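Local coordinates for protein adenylate kinase (Cryptosporidium parvum Iowa II, PDB 3BE4) that probably catalyses reversible phosphoryl transfer between ATP and AMP, as adenylate kinases do, and is held here with the two-adenosine inhibitor bis(adenosine)-5'-pentaphosphate, at residues 163-166 and 167-170; 190-194 and 195-199; 73-76 and 77-81. One frame throughout, in Å; residues are numbered along the deposited sequence.

Contact 1 of 3, residues 163-166 and 167-170; sequences VWRD and DDNA. With AP5 (bis(adenosine)-5'-pentaphosphate), chain C.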
ATOM      1  N   VAL A 163     -15.738  -6.181   6.944  1.00 16.52           N
ATOM      2  CA  VAL A 163     -15.172  -7.214   7.786  1.00 17.13           C
ATOM      3  C   VAL A 163     -13.829  -6.774   8.404  1.00 16.37           C
ATOM      4  O   VAL A 163     -13.209  -5.790   8.016  1.00 17.05           O
ATOM      5  CB  VAL A 163     -15.044  -8.628   7.127  1.00 18.13           C
ATOM      6  CG1 VAL A 163     -16.405  -9.012   6.454  1.00 20.80           C
ATOM      7  CG2 VAL A 163     -13.878  -8.539   6.166  1.00 20.76           C
ATOM      8  N   TRP A 164     -13.478  -7.481   9.452  1.00 16.43           N
ATOM      9  CA  TRP A 164     -12.225  -7.339  10.231  1.00 15.13           C
ATOM     10  C   TRP A 164     -11.140  -7.995   9.381  1.00 16.65           C
ATOM     11  O   TRP A 164     -11.371  -8.858   8.554  1.00 18.52           O
ATOM     12  CB  TRP A 164     -12.383  -8.070  11.553  1.00 15.45           C
ATOM     13  CG  TRP A 164     -11.132  -7.908  12.497  1.00 14.57           C
ATOM     14  CD1 TRP A 164     -10.616  -6.712  12.897  1.00 18.07           C
ATOM     15  CD2 TRP A 164     -10.419  -8.968  13.047  1.00 19.37           C
ATOM     16  NE1 TRP A 164      -9.557  -7.039  13.758  1.00 18.47           N
ATOM     17  CE2 TRP A 164      -9.485  -8.415  13.895  1.00 17.90           C
ATOM     18  CE3 TRP A 164     -10.511 -10.337  12.899  1.00 18.37           C
ATOM     19  CZ2 TRP A 164      -8.483  -9.264  14.591  1.00 21.58           C
ATOM     20  CZ3 TRP A 164      -9.614 -11.209  13.637  1.00 20.79           C
ATOM     21  CH2 TRP A 164      -8.605 -10.620  14.443  1.00 20.67           C
ATOM     22  N   ARG A 165      -9.905  -7.467   9.576  1.00 16.45           N
ATOM     23  CA  ARG A 165      -8.648  -8.086   9.068  1.00 15.39           C
ATOM     24  C   ARG A 165      -7.909  -8.815  10.186  1.00 16.83           C
ATOM     25  O   ARG A 165      -7.633  -8.180  11.170  1.00 16.73           O
ATOM     26  CB  ARG A 165      -7.705  -6.997   8.482  1.00 19.18           C
ATOM     27  CG  ARG A 165      -7.890  -6.915   6.976  1.00 22.12           C
ATOM     28  CD  ARG A 165      -7.104  -5.696   6.437  1.00 22.86           C
ATOM     29  NE  ARG A 165      -5.674  -5.773   6.793  1.00 16.11           N
ATOM     30  CZ  ARG A 165      -4.711  -4.985   6.244  1.00 15.24           C
ATOM     31  NH1 ARG A 165      -5.051  -4.015   5.419  1.00 17.61           N
ATOM     32  NH2 ARG A 165      -3.433  -5.124   6.687  1.00 18.41           N
ATOM     33  N   ASP A 166      -7.636 -10.071   9.941  1.00 17.51           N
ATOM     34  CA  ASP A 166      -7.071 -10.887  11.010  1.00 18.80           C
ATOM     35  C   ASP A 166      -5.734 -10.389  11.399  1.00 18.76           C
ATOM     36  O   ASP A 166      -5.339 -10.755  12.544  1.00 18.25           O
ATOM     37  CB  ASP A 166      -6.944 -12.322  10.591  1.00 20.23           C
ATOM     38  CG  ASP A 166      -8.285 -13.049  10.519  1.00 26.46           C
ATOM     39  OD1 ASP A 166      -8.586 -13.975  11.246  1.00 24.16           O
ATOM     40  OD2 ASP A 166      -9.151 -12.771   9.622  1.00 30.38           O
ATOM     41  N   ASP A 167      -5.026  -9.573  10.590  1.00 15.58           N
ATOM     42  CA  ASP A 167      -3.735  -9.117  11.085  1.00 15.50           C
ATOM     43  C   ASP A 167      -3.822  -7.840  11.954  1.00 14.64           C
ATOM     44  O   ASP A 167      -2.794  -7.294  12.391  1.00 17.86           O
ATOM     45  CB  ASP A 167      -2.761  -8.867   9.888  1.00 15.51           C
ATOM     46  CG  ASP A 167      -3.218  -7.814   8.887  1.00 21.60           C
ATOM     47  OD1 ASP A 167      -4.405  -7.681   8.702  1.00 21.05           O
ATOM     48  OD2 ASP A 167      -2.361  -7.274   8.099  1.00 21.03           O
ATOM     49  N   ASP A 168      -5.068  -7.348  12.134  1.00 15.54           N
ATOM     50  CA  ASP A 168      -5.309  -6.194  12.941  1.00 14.98           C
ATOM     51  C   ASP A 168      -5.431  -6.535  14.457  1.00 18.67           C
ATOM     52  O   ASP A 168      -5.696  -5.630  15.282  1.00 27.12           O
ATOM     53  CB  ASP A 168      -6.500  -5.392  12.391  1.00 15.25           C
ATOM     54  CG  ASP A 168      -6.053  -4.592  11.129  1.00 18.59           C
ATOM     55  OD1 ASP A 168      -4.841  -4.435  10.771  1.00 17.41           O
ATOM     56  OD2 ASP A 168      -7.029  -4.158  10.417  1.00 18.82           O
ATOM     57  N   ASN A 169      -4.774  -7.587  14.856  1.00 20.06           N
ATOM     58  CA  ASN A 169      -4.791  -7.937  16.289  1.00 17.82           C
ATOM     59  C   ASN A 169      -3.553  -7.232  16.934  1.00 18.28           C
ATOM     60  O   ASN A 169      -2.585  -6.846  16.229  1.00 18.21           O
ATOM     61  CB  ASN A 169      -4.667  -9.452  16.392  1.00 20.27           C
ATOM     62  CG  ASN A 169      -3.316  -9.992  15.807  1.00 19.81           C
ATOM     63  OD1 ASN A 169      -2.202 -10.054  16.527  1.00 22.19           O
ATOM     64  ND2 ASN A 169      -3.333 -10.436  14.549  1.00 20.60           N
ATOM     65  N   ALA A 170      -3.595  -7.052  18.268  1.00 19.30           N
ATOM     66  CA  ALA A 170      -2.634  -6.167  18.939  1.00 18.96           C
ATOM     67  C   ALA A 170      -1.194  -6.642  18.738  1.00 17.56           C
ATOM     68  O   ALA A 170      -0.326  -5.798  18.433  1.00 19.70           O
ATOM     69  CB  ALA A 170      -2.912  -6.145  20.488  1.00 20.14           C
TER
HETATM   70  PA  AP5 C 219      -0.873  -4.587   3.802  1.00 15.11           P
HETATM   71  O1A AP5 C 219      -2.288  -5.034   3.396  1.00 18.13           O
HETATM   72  O2A AP5 C 219      -0.154  -3.636   2.966  1.00 15.16           O
HETATM   73  O3A AP5 C 219      -0.915  -4.055   5.311  1.00 16.83           O
HETATM   74  PB  AP5 C 219      -0.008  -2.994   6.071  1.00 16.08           P
HETATM   75  O1B AP5 C 219       1.320  -2.926   5.491  1.00 16.45           O
HETATM   76  O2B AP5 C 219      -0.201  -3.261   7.569  1.00 19.85           O
HETATM   77  O3B AP5 C 219      -0.836  -1.592   5.653  1.00 13.84           O
HETATM   78  PG  AP5 C 219      -2.376  -1.307   5.669  1.00 14.71           P
HETATM   79  O1G AP5 C 219      -2.904  -1.720   6.999  1.00 18.39           O
HETATM   80  O2G AP5 C 219      -2.931  -1.893   4.436  1.00 14.71           O
HETATM   81  O3G AP5 C 219      -2.247   0.267   5.605  1.00 14.83           O
HETATM   82  PD  AP5 C 219      -2.663   1.408   4.515  1.00 13.66           P
HETATM   83  O1D AP5 C 219      -3.161   0.730   3.312  1.00 13.80           O
HETATM   84  O2D AP5 C 219      -1.522   2.337   4.474  1.00 14.57           O
HETATM   85  O3D AP5 C 219      -3.821   2.190   5.294  1.00 13.36           O
HETATM   86  PE  AP5 C 219      -5.379   2.223   4.961  1.00 13.64           P
HETATM   87  O1E AP5 C 219      -5.882   0.878   4.968  1.00 13.89           O
HETATM   88  O2E AP5 C 219      -5.667   3.085   3.748  1.00 15.96           O
HETATM   89  O5F AP5 C 219       0.124  -5.826   3.961  1.00 14.64           O
HETATM   90  C5F AP5 C 219      -0.487  -6.941   4.631  1.00 16.38           C
HETATM   91  C4F AP5 C 219       0.757  -7.807   5.092  1.00 15.09           C
HETATM   92  O4F AP5 C 219       1.161  -8.556   3.971  1.00 15.00           O
HETATM   93  C3F AP5 C 219       1.975  -7.121   5.584  1.00 17.91           C
HETATM   94  O3F AP5 C 219       1.873  -6.774   6.947  1.00 18.02           O
HETATM   95  C2F AP5 C 219       2.963  -8.282   5.350  1.00 17.65           C
HETATM   96  O2F AP5 C 219       2.703  -9.398   6.287  1.00 21.54           O
HETATM   97  C1F AP5 C 219       2.589  -8.775   3.965  1.00 15.62           C
HETATM   98  N9A AP5 C 219       3.245  -7.991   2.953  1.00 15.05           N
HETATM   99  C8A AP5 C 219       2.558  -7.087   2.096  1.00 10.84           C
HETATM  100  N7A AP5 C 219       3.410  -6.523   1.257  1.00 14.41           N
HETATM  101  C5A AP5 C 219       4.676  -7.089   1.512  1.00 16.28           C
HETATM  102  C6A AP5 C 219       5.899  -6.911   0.896  1.00 16.56           C
HETATM  103  N6A AP5 C 219       6.246  -6.005  -0.026  1.00 15.28           N
HETATM  104  N1A AP5 C 219       6.943  -7.687   1.459  1.00 16.27           N
HETATM  105  C2A AP5 C 219       6.660  -8.563   2.398  1.00 16.18           C
HETATM  106  N3A AP5 C 219       5.481  -8.778   3.022  1.00 16.14           N
HETATM  107  C4A AP5 C 219       4.413  -8.033   2.477  1.00 15.62           C
HETATM  108  O5J AP5 C 219      -5.896   3.081   6.170  1.00 13.78           O
HETATM  109  C5J AP5 C 219      -5.941   2.482   7.556  1.00 13.71           C
HETATM  110  C4J AP5 C 219      -7.165   3.142   8.228  1.00 14.30           C
HETATM  111  O4J AP5 C 219      -7.069   4.570   8.391  1.00 11.67           O
HETATM  112  C3J AP5 C 219      -8.474   2.779   7.524  1.00 14.21           C
HETATM  113  O3J AP5 C 219      -9.482   2.577   8.491  1.00 14.53           O
HETATM  114  C2J AP5 C 219      -8.706   4.098   6.855  1.00 12.96           C
HETATM  115  O2J AP5 C 219     -10.093   4.326   6.645  1.00 15.46           O
HETATM  116  C1J AP5 C 219      -8.307   5.192   7.745  1.00 13.73           C
HETATM  117  N9B AP5 C 219      -7.793   6.415   7.211  1.00 12.49           N
HETATM  118  C8B AP5 C 219      -7.094   6.582   6.017  1.00 13.75           C
HETATM  119  N7B AP5 C 219      -6.733   7.875   5.924  1.00 16.98           N
HETATM  120  C5B AP5 C 219      -7.197   8.539   7.034  1.00 16.20           C
HETATM  121  C6B AP5 C 219      -6.978   9.851   7.562  1.00 15.01           C
HETATM  122  N6B AP5 C 219      -6.288  10.743   6.851  1.00 18.38           N
HETATM  123  N1B AP5 C 219      -7.555  10.164   8.755  1.00 15.05           N
HETATM  124  C2B AP5 C 219      -8.206   9.174   9.505  1.00 14.54           C
HETATM  125  N3B AP5 C 219      -8.366   7.878   9.096  1.00 13.59           N
HETATM  126  C4B AP5 C 219      -7.776   7.524   7.896  1.00 13.91           C
HETATM  127  O   HOH W   1      -8.311  -4.437  15.430  1.00 30.38           O
HETATM  128  O   HOH W   2      -9.703  -4.535  10.583  1.00 17.62           O
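The Asp167 carboxylate is swung between its own backbone N and carbonyl carbon (chi1 60°), and Arg165 bends at CG-CD (chi3 57°), which together bring the carboxylate to the edge of the guanidinium, nearly in its plane. The salt bridge is side-on and two-pronged: Arg165 NE reaches Asp167 OD1 at 3.0 Å on that oxygen's syn lone pair, and Arg165 NH2 reaches Asp167 OD2 at 2.8 Å. With two bonds and planes only 14° apart, the grip holds the guanidinium's rotation, consistent with its other N-H groups pointing at AP5. Arg165 NH1 donates to O2G of AP5 at 3.2 Å, while Arg165 NH2 also serves the bridging O3A of AP5 at 3.1 Å. Asp167, itself lining the AP5 pocket, thus orients a phosphate-binding arginine.

The backbone turns tightly beside this pair. Asp168 N bonds to Arg165 O, and Asn169 ND2 meets Asp166 O at 2.9 Å in the carbonyl plane, while Asn169 OD1 accepts from Ala172 N as the N-cap of the following helix. The Trp164 ring has Asp166 CA over one face, and its NE1 lies 3.7 Å from Asp168 CB. A water links Arg165 N to Asp168 OD2.

Asp168 itself is tied by salt bridges to Arg132 and to Arg176 of helix 170-184. With Arg132, Arg176 and Arg41 also binding AP5, the arginines gather round the phosphate chain. The segment probably forms the return from the lid, as in other adenylate kinases: Val163 is backbone-bonded to Thr134, at the end of strand 132-134, and helix 170-184 starts at Ala170.

Contact 2 of 3, residues 190-194 and 195-199; sequences FYEDL and GILKR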
ATOM      1  N   PHE A 190      17.041   5.714   0.678  1.00 23.97           N
ATOM      2  CA  PHE A 190      17.295   5.043  -0.581  1.00 23.27           C
ATOM      3  C   PHE A 190      16.721   5.911  -1.679  1.00 23.77           C
ATOM      4  O   PHE A 190      17.378   6.177  -2.701  1.00 24.91           O
ATOM      5  CB  PHE A 190      16.638   3.659  -0.608  1.00 23.92           C
ATOM      6  CG  PHE A 190      16.874   2.848  -1.882  1.00 23.98           C
ATOM      7  CD1 PHE A 190      17.869   1.823  -1.944  1.00 28.42           C
ATOM      8  CD2 PHE A 190      16.066   3.022  -2.983  1.00 21.88           C
ATOM      9  CE1 PHE A 190      18.061   1.067  -3.087  1.00 25.56           C
ATOM     10  CE2 PHE A 190      16.242   2.268  -4.148  1.00 21.42           C
ATOM     11  CZ  PHE A 190      17.215   1.265  -4.223  1.00 26.21           C
ATOM     12  N   TYR A 191      15.481   6.350  -1.511  1.00 22.04           N
ATOM     13  CA  TYR A 191      14.839   7.171  -2.554  1.00 23.14           C
ATOM     14  C   TYR A 191      15.173   8.628  -2.538  1.00 24.48           C
ATOM     15  O   TYR A 191      15.049   9.297  -3.589  1.00 25.49           O
ATOM     16  CB  TYR A 191      13.307   6.934  -2.576  1.00 20.76           C
ATOM     17  CG  TYR A 191      13.045   5.546  -3.094  1.00 20.24           C
ATOM     18  CD1 TYR A 191      13.362   5.157  -4.402  1.00 20.91           C
ATOM     19  CD2 TYR A 191      12.447   4.561  -2.246  1.00 19.72           C
ATOM     20  CE1 TYR A 191      13.123   3.823  -4.895  1.00 22.67           C
ATOM     21  CE2 TYR A 191      12.194   3.260  -2.722  1.00 18.60           C
ATOM     22  CZ  TYR A 191      12.569   2.873  -4.020  1.00 21.61           C
ATOM     23  OH  TYR A 191      12.314   1.604  -4.415  1.00 20.54           O
ATOM     24  N   GLU A 192      15.468   9.177  -1.367  1.00 24.86           N
ATOM     25  CA  GLU A 192      15.975  10.580  -1.290  1.00 28.14           C
ATOM     26  C   GLU A 192      17.307  10.677  -2.020  1.00 30.16           C
ATOM     27  O   GLU A 192      17.581  11.664  -2.692  1.00 32.24           O
ATOM     28  CB  GLU A 192      16.218  10.931   0.136  1.00 30.08           C
ATOM     29  CG  GLU A 192      14.907  11.260   0.794  1.00 29.25           C
ATOM     30  CD  GLU A 192      15.138  11.746   2.243  1.00 34.82           C
ATOM     31  OE1 GLU A 192      16.137  11.294   2.900  1.00 39.44           O
ATOM     32  OE2 GLU A 192      14.309  12.544   2.720  1.00 37.87           O
ATOM     33  N   ASP A 193      18.122   9.648  -1.901  1.00 30.49           N
ATOM     34  CA  ASP A 193      19.421   9.580  -2.663  1.00 33.00           C
ATOM     35  C   ASP A 193      19.289   9.556  -4.165  1.00 33.94           C
ATOM     36  O   ASP A 193      20.214   9.981  -4.871  1.00 36.69           O
ATOM     37  CB  ASP A 193      20.289   8.417  -2.191  1.00 33.69           C
ATOM     38  CG  ASP A 193      20.858   8.671  -0.768  1.00 37.48           C
ATOM     39  OD1 ASP A 193      20.706   9.793  -0.235  1.00 43.42           O
ATOM     40  OD2 ASP A 193      21.431   7.730  -0.161  1.00 43.77           O
ATOM     41  N   LEU A 194      18.121   9.175  -4.672  1.00 31.88           N
ATOM     42  CA  LEU A 194      17.789   9.160  -6.076  1.00 28.99           C
ATOM     43  C   LEU A 194      17.098  10.475  -6.417  1.00 29.31           C
ATOM     44  O   LEU A 194      16.830  10.748  -7.589  1.00 32.27           O
ATOM     45  CB  LEU A 194      16.877   7.925  -6.451  1.00 29.28           C
ATOM     46  CG  LEU A 194      17.546   6.530  -6.323  1.00 30.35           C
ATOM     47  CD1 LEU A 194      16.554   5.345  -6.492  1.00 28.65           C
ATOM     48  CD2 LEU A 194      18.729   6.376  -7.310  1.00 34.31           C
ATOM     49  N   GLY A 195      16.770  11.295  -5.425  1.00 27.56           N
ATOM     50  CA  GLY A 195      16.197  12.606  -5.645  1.00 27.80           C
ATOM     51  C   GLY A 195      14.766  12.634  -6.053  1.00 28.19           C
ATOM     52  O   GLY A 195      14.238  13.689  -6.454  1.00 28.68           O
ATOM     53  N   ILE A 196      14.047  11.499  -5.791  1.00 25.92           N
ATOM     54  CA  ILE A 196      12.626  11.447  -6.211  1.00 24.19           C
ATOM     55  C   ILE A 196      11.588  11.305  -5.076  1.00 25.33           C
ATOM     56  O   ILE A 196      10.385  11.228  -5.361  1.00 23.94           O
ATOM     57  CB  ILE A 196      12.381  10.288  -7.178  1.00 23.11           C
ATOM     58  CG1 ILE A 196      12.782   8.973  -6.570  1.00 24.43           C
ATOM     59  CG2 ILE A 196      13.243  10.488  -8.414  1.00 25.69           C
ATOM     60  CD1 ILE A 196      12.471   7.808  -7.478  1.00 25.14           C
ATOM     61  N   LEU A 197      12.035  11.463  -3.855  1.00 24.17           N
ATOM     62  CA  LEU A 197      11.151  11.320  -2.657  1.00 23.02           C
ATOM     63  C   LEU A 197      10.591  12.651  -2.176  1.00 23.34           C
ATOM     64  O   LEU A 197      11.380  13.669  -1.979  1.00 23.75           O
ATOM     65  CB  LEU A 197      11.929  10.730  -1.576  1.00 23.26           C
ATOM     66  CG  LEU A 197      10.930  10.327  -0.406  1.00 26.81           C
ATOM     67  CD1 LEU A 197      11.274   8.901   0.137  1.00 25.86           C
ATOM     68  CD2 LEU A 197      10.985  11.411   0.675  1.00 24.20           C
ATOM     69  N   LYS A 198       9.299  12.682  -1.918  1.00 22.87           N
ATOM     70  CA  LYS A 198       8.597  13.827  -1.332  1.00 21.73           C
ATOM     71  C   LYS A 198       7.773  13.236  -0.118  1.00 20.87           C
ATOM     72  O   LYS A 198       7.466  12.105  -0.095  1.00 19.97           O
ATOM     73  CB  LYS A 198       7.702  14.582  -2.294  1.00 26.57           C
ATOM     74  CG  LYS A 198       8.689  15.606  -3.147  1.00 26.61           C
ATOM     75  CD  LYS A 198       8.040  16.575  -4.073  1.00 29.18           C
ATOM     76  CE  LYS A 198       9.186  17.370  -4.788  0.50 27.92           C
ATOM     77  N   ARG A 199       7.444  14.081   0.842  1.00 20.88           N
ATOM     78  CA  ARG A 199       6.755  13.694   2.088  1.00 20.64           C
ATOM     79  C   ARG A 199       5.436  14.372   2.136  1.00 20.62           C
ATOM     80  O   ARG A 199       5.208  15.533   1.605  1.00 22.48           O
ATOM     81  CB  ARG A 199       7.595  14.131   3.262  1.00 22.72           C
ATOM     82  CG  ARG A 199       8.991  13.580   3.259  1.00 22.44           C
ATOM     83  CD  ARG A 199       9.820  13.791   4.634  1.00 23.04           C
ATOM     84  NE  ARG A 199      11.161  13.285   4.513  1.00 26.24           N
ATOM     85  CZ  ARG A 199      11.774  12.607   5.461  1.00 32.27           C
ATOM     86  NH1 ARG A 199      11.172  12.385   6.615  1.00 34.34           N
ATOM     87  NH2 ARG A 199      13.026  12.188   5.272  1.00 30.06           N
TER
HETATM   88  O   HOH W   3      12.608  14.488   2.199  1.00 41.45           O
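Tyr191 CD1 approaches Ile196 CD1 at 4.2 Å, obliquely to the ring, while one ring face of Tyr191 has Phe190 CD2 over its centre, 3.5 Å above the plane. At the edge of the Phe190 ring, in its plane, lies Tyr191 CG, so these two neighbouring aromatics meet edge on to face. The third flat group, the guanidinium of Arg199, has Glu192 OE2 at its edge: Arg199 NH2 donates to it at 2.9 Å with a nearly straight N-H...O angle of 172°. The donor comes from above the carboxylate, whose plane is turned 43° from the guanidinium. A water closes the second side of this salt bridge, donating to Glu192 OE2 and accepting from Arg199 NE. Arg199 NH1 turns instead to Glu119 on the adjacent strand.

Between these groups the chain leaves helix 186-192 through a Schellman motif. Gly195 takes a positive phi, Ile196 N bonds back to Tyr191 O at 3.3 Å, and Gly195 N bonds to Glu192 O across the type I turn from Glu192 to Gly195. The turn delivers the chain into strand 197-201, the edge strand of the parallel sheet of this P-loop NTPase fold, completing a helix-to-strand connection next to strand 114-119.

Leu197 fills the angle between helix and strand. With CG anti to N (chi1 -169°), its CD1 sits 3.9 Å from Tyr191 CB and its CB rests 3.8 Å from Glu192 CG, the aliphatic part of the glutamate. Leu194 CB lies beside Ile196 CG1 at 4.2 Å. Tyr191, Ile196 and Leu197 all pack on Val115, and Tyr191 reaches further to Ile9 and Ile11 of the central strand.

Contact 3 of 3, residues 73-76 and 77-81; sequences VKEK and FDLGV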
ATOM      1  N   VAL A  73       4.973  -9.023  -8.115  1.00 20.51           N
ATOM      2  CA  VAL A  73       5.046  -7.695  -8.780  1.00 19.01           C
ATOM      3  C   VAL A  73       5.572  -7.885 -10.215  1.00 21.37           C
ATOM      4  O   VAL A  73       5.071  -7.279 -11.155  1.00 20.09           O
ATOM      5  CB  VAL A  73       5.902  -6.778  -7.980  1.00 18.08           C
ATOM      6  CG1 VAL A  73       6.296  -5.510  -8.748  1.00 21.90           C
ATOM      7  CG2 VAL A  73       5.125  -6.537  -6.563  1.00 21.78           C
ATOM      8  N   LYS A  74       6.643  -8.673 -10.389  1.00 20.23           N
ATOM      9  CA  LYS A  74       7.179  -8.873 -11.723  1.00 21.85           C
ATOM     10  C   LYS A  74       6.071  -9.417 -12.651  1.00 20.10           C
ATOM     11  O   LYS A  74       6.055  -9.016 -13.813  1.00 20.63           O
ATOM     12  CB  LYS A  74       8.276  -9.972 -11.578  1.00 21.97           C
ATOM     13  CG  LYS A  74       9.018 -10.242 -12.940  1.00 28.92           C
ATOM     14  CD  LYS A  74      10.468 -10.758 -12.781  1.00 29.49           C
ATOM     15  CE  LYS A  74      11.130 -10.671 -14.183  1.00 37.61           C
ATOM     16  NZ  LYS A  74      10.636 -11.743 -15.076  1.00 40.62           N
ATOM     17  N   GLU A  75       5.218 -10.314 -12.169  1.00 20.98           N
ATOM     18  CA  GLU A  75       4.183 -10.931 -12.952  1.00 23.34           C
ATOM     19  C   GLU A  75       3.297  -9.785 -13.469  1.00 22.62           C
ATOM     20  O   GLU A  75       2.914  -9.726 -14.702  1.00 24.79           O
ATOM     21  CB  GLU A  75       3.383 -11.907 -12.115  1.00 25.90           C
ATOM     22  CG  GLU A  75       2.213 -12.492 -12.885  1.00 29.78           C
ATOM     23  CD  GLU A  75       1.440 -13.544 -12.107  0.50 28.85           C
ATOM     24  OE1 GLU A  75       1.104 -13.333 -10.914  0.50 26.58           O
ATOM     25  OE2 GLU A  75       1.071 -14.562 -12.744  0.50 32.69           O
ATOM     26  N   LYS A  76       3.012  -8.784 -12.621  1.00 21.53           N
ATOM     27  CA  LYS A  76       2.117  -7.655 -13.131  0.50 20.12           C
ATOM     28  C   LYS A  76       2.766  -6.908 -14.234  1.00 18.61           C
ATOM     29  O   LYS A  76       2.142  -6.526 -15.293  1.00 20.74           O
ATOM     30  CB  LYS A  76       1.855  -6.644 -12.028  0.50 18.78           C
ATOM     31  CG  LYS A  76       1.131  -7.213 -10.813  0.50 21.70           C
ATOM     32  CD  LYS A  76      -0.355  -7.236 -11.029  0.50 26.15           C
ATOM     33  CE  LYS A  76      -0.990  -8.366 -10.219  0.50 27.88           C
ATOM     34  NZ  LYS A  76      -2.378  -8.640 -10.773  0.50 29.84           N
ATOM     35  N   PHE A  77       4.039  -6.529 -14.061  1.00 18.86           N
ATOM     36  CA  PHE A  77       4.800  -5.829 -15.081  1.00 17.52           C
ATOM     37  C   PHE A  77       4.888  -6.652 -16.344  1.00 20.74           C
ATOM     38  O   PHE A  77       4.643  -6.081 -17.405  1.00 21.54           O
ATOM     39  CB  PHE A  77       6.201  -5.535 -14.568  1.00 19.62           C
ATOM     40  CG  PHE A  77       6.190  -4.266 -13.711  1.00 18.03           C
ATOM     41  CD1 PHE A  77       6.363  -3.000 -14.265  1.00 20.46           C
ATOM     42  CD2 PHE A  77       6.033  -4.352 -12.297  1.00 22.52           C
ATOM     43  CE1 PHE A  77       6.357  -1.782 -13.496  1.00 20.28           C
ATOM     44  CE2 PHE A  77       6.029  -3.133 -11.449  1.00 19.92           C
ATOM     45  CZ  PHE A  77       6.247  -1.888 -12.019  1.00 20.66           C
ATOM     46  N   ASP A  78       5.143  -7.956 -16.200  1.00 21.29           N
ATOM     47  CA  ASP A  78       5.359  -8.782 -17.424  1.00 22.22           C
ATOM     48  C   ASP A  78       4.026  -8.864 -18.219  1.00 22.95           C
ATOM     49  O   ASP A  78       4.021  -9.036 -19.480  1.00 24.88           O
ATOM     50  CB  ASP A  78       5.783 -10.181 -17.014  1.00 22.12           C
ATOM     51  CG  ASP A  78       7.339 -10.217 -16.568  1.00 25.65           C
ATOM     52  OD1 ASP A  78       8.053  -9.239 -16.805  1.00 31.80           O
ATOM     53  OD2 ASP A  78       7.702 -11.264 -16.024  1.00 31.30           O
ATOM     54  N   LEU A  79       2.891  -8.856 -17.526  1.00 22.21           N
ATOM     55  CA  LEU A  79       1.574  -8.999 -18.248  1.00 20.07           C
ATOM     56  C   LEU A  79       1.166  -7.717 -18.960  1.00 21.19           C
ATOM     57  O   LEU A  79       0.135  -7.772 -19.624  1.00 21.09           O
ATOM     58  CB  LEU A  79       0.506  -9.409 -17.243  1.00 22.46           C
ATOM     59  CG  LEU A  79       0.654 -10.812 -16.545  1.00 24.30           C
ATOM     60  CD1 LEU A  79      -0.346 -10.858 -15.447  1.00 30.60           C
ATOM     61  CD2 LEU A  79       0.474 -11.965 -17.550  1.00 32.64           C
ATOM     62  N   GLY A  80       1.814  -6.592 -18.654  1.00 19.90           N
ATOM     63  CA  GLY A  80       1.471  -5.216 -19.244  1.00 19.11           C
ATOM     64  C   GLY A  80       0.586  -4.380 -18.370  1.00 19.66           C
ATOM     65  O   GLY A  80       0.087  -3.328 -18.824  1.00 21.72           O
ATOM     66  N   VAL A  81       0.300  -4.827 -17.142  1.00 17.62           N
ATOM     67  CA  VAL A  81      -0.633  -4.111 -16.208  1.00 17.82           C
ATOM     68  C   VAL A  81      -0.132  -2.691 -15.884  1.00 17.87           C
ATOM     69  O   VAL A  81      -0.965  -1.821 -15.540  1.00 19.88           O
ATOM     70  CB  VAL A  81      -0.820  -4.990 -14.917  1.00 18.51           C
ATOM     71  CG1 VAL A  81      -1.592  -4.237 -13.807  1.00 24.80           C
ATOM     72  CG2 VAL A  81      -1.536  -6.289 -15.277  1.00 21.71           C
TER
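Apolar packing joins Val73 and Phe77, one helical turn apart and side by side, pointing the same way. Val73 CG1 stands 3.6 Å from Phe77 CE2, a close fit. It gets there because CG1 is turned anti to the backbone N (chi1 167°). The Phe77 ring also presents an edge to the backbone, with Val73 O in its plane and 3.3 Å from Phe77 CD2. A second, looser pair follows the same i to i+4 spacing: Glu75 CG, the aliphatic part of that side chain, lies 4.0 Å from Leu79 CD1. Beyond the helix, Phe77 meets Phe86 edge-to-face and packs on Ile104, Leu105 and Ile108 of helix 95-108, while Val73 touches Thr36 and Phe91.

The backbone bonds run first in the ordinary alpha-helical pattern, Phe77 N to Val73 O, Asp78 N to Lys74 O and Leu79 N to Glu75 O. Then the pattern changes. Gly80 adopts a positive phi (97°) and the chain folds back in a Schellman motif that ends helix 66-78: Val81 N reaches Lys76 O at 3.1 Å, and Gly80 N bonds to Phe77 O. Lys76 O also accepts a weak bond from Leu79 N, so this last-turn carbonyl is shared by two donors. The fold-back sets Val81 CB 3.4 Å from Lys76 O and puts the valine side chain against Ala32, the first residue of edge strand 32-35.

The charged pair lies on the exposed side. Lys74 runs out with its chain bent at the end (chi4 -75°), which curls NZ back to Asp78 OD2 at 3.1 Å. The lysine uses the syn lone pair of that oxygen, making an i to i+4 salt bridge. The aliphatic stem runs alongside, Lys74 CG 3.5 Å from Asp78 OD2, and the same side chain touches Ile104.

In the fold
The three contacts are separate: none touches another, and in chain order contact 3 comes first, then contact 1, then contact 2. Contact 1 lies at the active site, where Arg165 grips the phosphates of AP5 and its side chain comes within about 4 Å of the bound magnesium ion. Contact 3 comes near AP5 only through Val73, whose side chain is about 7 Å away; the centres of contacts 1 and 3 are about 29 Å apart. Contact 2 lies across the chain's centre from contact 1, about 32 Å between centres, with the Tyr191 side chain about 11 Å from AP5. Contacts 2 and 3 both end helices by Schellman motifs, nearest atoms about 10 Å apart.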